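Local atomic coordinates of CghA (Chaetomium globosum, PDB entry 6KBC), a protein that belongs to the Diels-Alderase family of fungal proteins, built from two calycin-type beta domains. Residues A[139-147]-A[156-164]. Sequence-based numbering, arbitrary orientation.
Sequences ADLSTTTVV and GSLTHRSLG
Thr144 and His160 face each other in a hydrogen-bonded pair, and their side chains cross on the buried face of the two strands. ND1 of His160 and OG1 of Thr144 lie 2.8 Å apart in a weak hydrogen bond, while CG2 of the threonine lies in the ring plane, at its edge. That fork follows from the threonine torsion: with chi1 at 77°, OG1 sits between the backbone N and the carbonyl carbon, and CG2 is anti to the latter. One face of the imidazole takes CD2 of Leu158, and NE2 donates to the carbonyl of Asp52, so that bond and the CD2 packing limit the ring's rotation, the weak ND1 contact adding little. Next along this face Val146 CB meets Leu158 CB at 4.0 Å, and Phe51 of strand 46-54 packs on Thr144, Val146 and His160. Strands 143-150 and 154-162 form an antiparallel beta hairpin in the calycin-type N-terminal domain, with strands 132-137 and 181-200 on its flanks. Val146 and Leu158 pair through two short bonds, both in the carbonyl plane; Val146 N to Leu158 O is 2.8 Å and nearly straight at 171°. Around Thr144 and His160 the backbone bonds are longer, His160 N reaching Thr144 O at 3.2 Å. The other face, carrying Thr143, Thr145, Val147, Ser157, Thr159 and Arg161, is looser and nearer solvent. There the bent Arg161 chain lies alongside Thr143, with CD 3.8 Å from CG2. Just past the Thr143-Arg161 pair, Ser162 N, at the end of its strand, still binds Ser142 O, while Asp140 OD1 holds Ser142 in an Asx turn.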
loop_
_atom_site.group_PDB
_atom_site.type_symbol
_atom_site.label_atom_id
_atom_site.label_comp_id
_atom_site.label_asym_id
_atom_site.label_seq_id
_atom_site.Cartn_x
_atom_site.Cartn_y
_atom_site.Cartn_z
ATOM N N ALA A 139 -19.075 -3.556 -6.828
ATOM C CA ALA A 139 -19.148 -4.956 -6.422
ATOM C C ALA A 139 -18.260 -5.840 -7.284
ATOM O O ALA A 139 -17.702 -6.825 -6.789
ATOM C CB ALA A 139 -20.598 -5.458 -6.481
ATOM N N ASP A 140 -18.135 -5.542 -8.576
ATOM C CA ASP A 140 -17.229 -6.324 -9.408
ATOM C C ASP A 140 -15.796 -5.793 -9.406
ATOM O O ASP A 140 -15.002 -6.225 -10.244
ATOM C CB ASP A 140 -17.732 -6.424 -10.848
ATOM C CG ASP A 140 -17.801 -5.081 -11.554
ATOM O OD1 ASP A 140 -17.350 -4.062 -10.976
ATOM O OD2 ASP A 140 -18.248 -5.067 -12.727
ATOM N N LEU A 141 -15.469 -4.876 -8.494
ATOM C CA LEU A 141 -14.127 -4.302 -8.344
ATOM C C LEU A 141 -13.664 -3.581 -9.608
ATOM O O LEU A 141 -12.455 -3.433 -9.851
ATOM C CB LEU A 141 -13.111 -5.380 -7.951
ATOM C CG LEU A 141 -13.391 -6.120 -6.638
ATOM C CD1 LEU A 141 -12.335 -7.187 -6.389
ATOM C CD2 LEU A 141 -13.492 -5.170 -5.461
ATOM N N SER A 142 -14.601 -3.125 -10.436
ATOM C CA SER A 142 -14.190 -2.523 -11.694
ATOM C C SER A 142 -13.794 -1.069 -11.520
ATOM O O SER A 142 -13.040 -0.541 -12.341
ATOM C CB SER A 142 -15.322 -2.645 -12.720
ATOM O OG SER A 142 -16.447 -1.944 -12.230
ATOM N N THR A 143 -14.291 -0.405 -10.478
ATOM C CA THR A 143 -14.083 1.023 -10.307
ATOM C C THR A 143 -14.058 1.346 -8.827
ATOM O O THR A 143 -14.626 0.623 -8.003
ATOM C CB THR A 143 -15.196 1.876 -10.959
ATOM O OG1 THR A 143 -16.375 1.778 -10.155
ATOM C CG2 THR A 143 -15.521 1.421 -12.377
ATOM N N THR A 144 -13.400 2.457 -8.499
ATOM C CA THR A 144 -13.441 3.029 -7.169
ATOM C C THR A 144 -13.672 4.519 -7.288
ATOM O O THR A 144 -13.369 5.135 -8.310
ATOM C CB THR A 144 -12.138 2.834 -6.358
ATOM O OG1 THR A 144 -11.153 3.766 -6.816
ATOM C CG2 THR A 144 -11.605 1.454 -6.509
ATOM N N THR A 145 -14.161 5.097 -6.202
ATOM C CA THR A 145 -14.220 6.538 -6.058
ATOM C C THR A 145 -13.849 6.884 -4.633
ATOM O O THR A 145 -14.378 6.291 -3.693
ATOM C CB THR A 145 -15.615 7.083 -6.399
ATOM O OG1 THR A 145 -15.939 6.697 -7.739
ATOM C CG2 THR A 145 -15.624 8.591 -6.311
ATOM N N VAL A 146 -12.930 7.824 -4.479
ATOM C CA VAL A 146 -12.536 8.342 -3.181
ATOM C C VAL A 146 -12.819 9.830 -3.197
ATOM O O VAL A 146 -12.427 10.523 -4.139
ATOM C CB VAL A 146 -11.052 8.065 -2.895
ATOM C CG1 VAL A 146 -10.677 8.591 -1.536
ATOM C CG2 VAL A 146 -10.786 6.575 -3.024
ATOM N N VAL A 147 -13.515 10.318 -2.177
ATOM C CA VAL A 147 -13.947 11.706 -2.150
ATOM C C VAL A 147 -13.562 12.317 -0.818
ATOM O O VAL A 147 -13.856 11.755 0.242
ATOM C CB VAL A 147 -15.462 11.843 -2.387
ATOM C CG1 VAL A 147 -15.858 13.308 -2.341
ATOM C CG2 VAL A 147 -15.841 11.216 -3.716
ATOM N N GLY A 156 -11.923 17.047 -3.054
ATOM C CA GLY A 156 -11.850 16.552 -4.402
ATOM C C GLY A 156 -11.972 15.061 -4.421
ATOM O O GLY A 156 -12.390 14.432 -3.446
ATOM N N SER A 157 -11.587 14.467 -5.546
ATOM C CA SER A 157 -11.824 13.051 -5.734
ATOM C C SER A 157 -10.643 12.372 -6.416
ATOM O O SER A 157 -9.805 12.996 -7.076
ATOM C CB SER A 157 -13.091 12.797 -6.562
ATOM O OG SER A 157 -12.924 13.333 -7.851
ATOM N N LEU A 158 -10.615 11.061 -6.223
ATOM C CA LEU A 158 -9.756 10.099 -6.881
ATOM C C LEU A 158 -10.647 9.009 -7.428
ATOM O O LEU A 158 -11.600 8.597 -6.761
ATOM C CB LEU A 158 -8.751 9.470 -5.893
ATOM C CG LEU A 158 -7.724 8.512 -6.489
ATOM C CD1 LEU A 158 -6.409 8.566 -5.730
ATOM C CD2 LEU A 158 -8.308 7.098 -6.429
ATOM N N THR A 159 -10.327 8.506 -8.611
ATOM C CA THR A 159 -11.077 7.378 -9.131
ATOM C C THR A 159 -10.128 6.388 -9.769
ATOM O O THR A 159 -9.068 6.751 -10.278
ATOM C CB THR A 159 -12.149 7.781 -10.172
ATOM O OG1 THR A 159 -11.513 8.093 -11.419
ATOM C CG2 THR A 159 -12.964 8.966 -9.686
ATOM N N HIS A 160 -10.527 5.127 -9.721
ATOM C CA HIS A 160 -9.834 4.037 -10.379
ATOM C C HIS A 160 -10.759 3.400 -11.395
ATOM O O HIS A 160 -11.943 3.209 -11.119
ATOM C CB HIS A 160 -9.410 2.952 -9.379
ATOM C CG HIS A 160 -8.345 3.378 -8.418
ATOM N ND1 HIS A 160 -8.429 3.152 -7.062
ATOM C CD2 HIS A 160 -7.131 3.940 -8.630
ATOM C CE1 HIS A 160 -7.330 3.593 -6.472
ATOM N NE2 HIS A 160 -6.526 4.076 -7.403
ATOM N N ARG A 161 -10.201 3.027 -12.536
ATOM C CA ARG A 161 -10.862 2.186 -13.531
ATOM C C ARG A 161 -9.965 0.967 -13.640
ATOM O O ARG A 161 -8.893 1.054 -14.247
ATOM C CB ARG A 161 -10.977 2.897 -14.877
ATOM C CG ARG A 161 -11.929 4.063 -14.853
ATOM C CD ARG A 161 -13.068 3.841 -13.879
ATOM N NE ARG A 161 -13.890 5.039 -13.690
ATOM C CZ ARG A 161 -15.061 5.266 -14.275
ATOM N NH1 ARG A 161 -15.539 4.390 -15.145
ATOM N NH2 ARG A 161 -15.734 6.384 -14.004
ATOM N N SER A 162 -10.389 -0.154 -13.061
ATOM C CA SER A 162 -9.518 -1.318 -13.009
ATOM C C SER A 162 -9.138 -1.770 -14.406
ATOM O O SER A 162 -9.965 -1.782 -15.321
ATOM C CB SER A 162 -10.195 -2.470 -12.267
ATOM O OG SER A 162 -9.346 -3.606 -12.267
ATOM N N LEU A 163 -7.871 -2.142 -14.577
ATOM C CA LEU A 163 -7.475 -2.741 -15.839
ATOM C C LEU A 163 -7.773 -4.236 -15.883
ATOM O O LEU A 163 -7.460 -4.885 -16.887
ATOM C CB LEU A 163 -5.992 -2.466 -16.100
ATOM C CG LEU A 163 -5.669 -0.963 -16.178
ATOM C CD1 LEU A 163 -4.299 -0.715 -16.770
ATOM C CD2 LEU A 163 -6.746 -0.210 -17.001
ATOM N N GLY A 164 -8.368 -4.785 -14.826
ATOM C CA GLY A 164 -8.760 -6.187 -14.816
ATOM C C GLY A 164 -7.623 -7.173 -14.650
ATOM O O GLY A 164 -7.729 -8.316 -15.115
#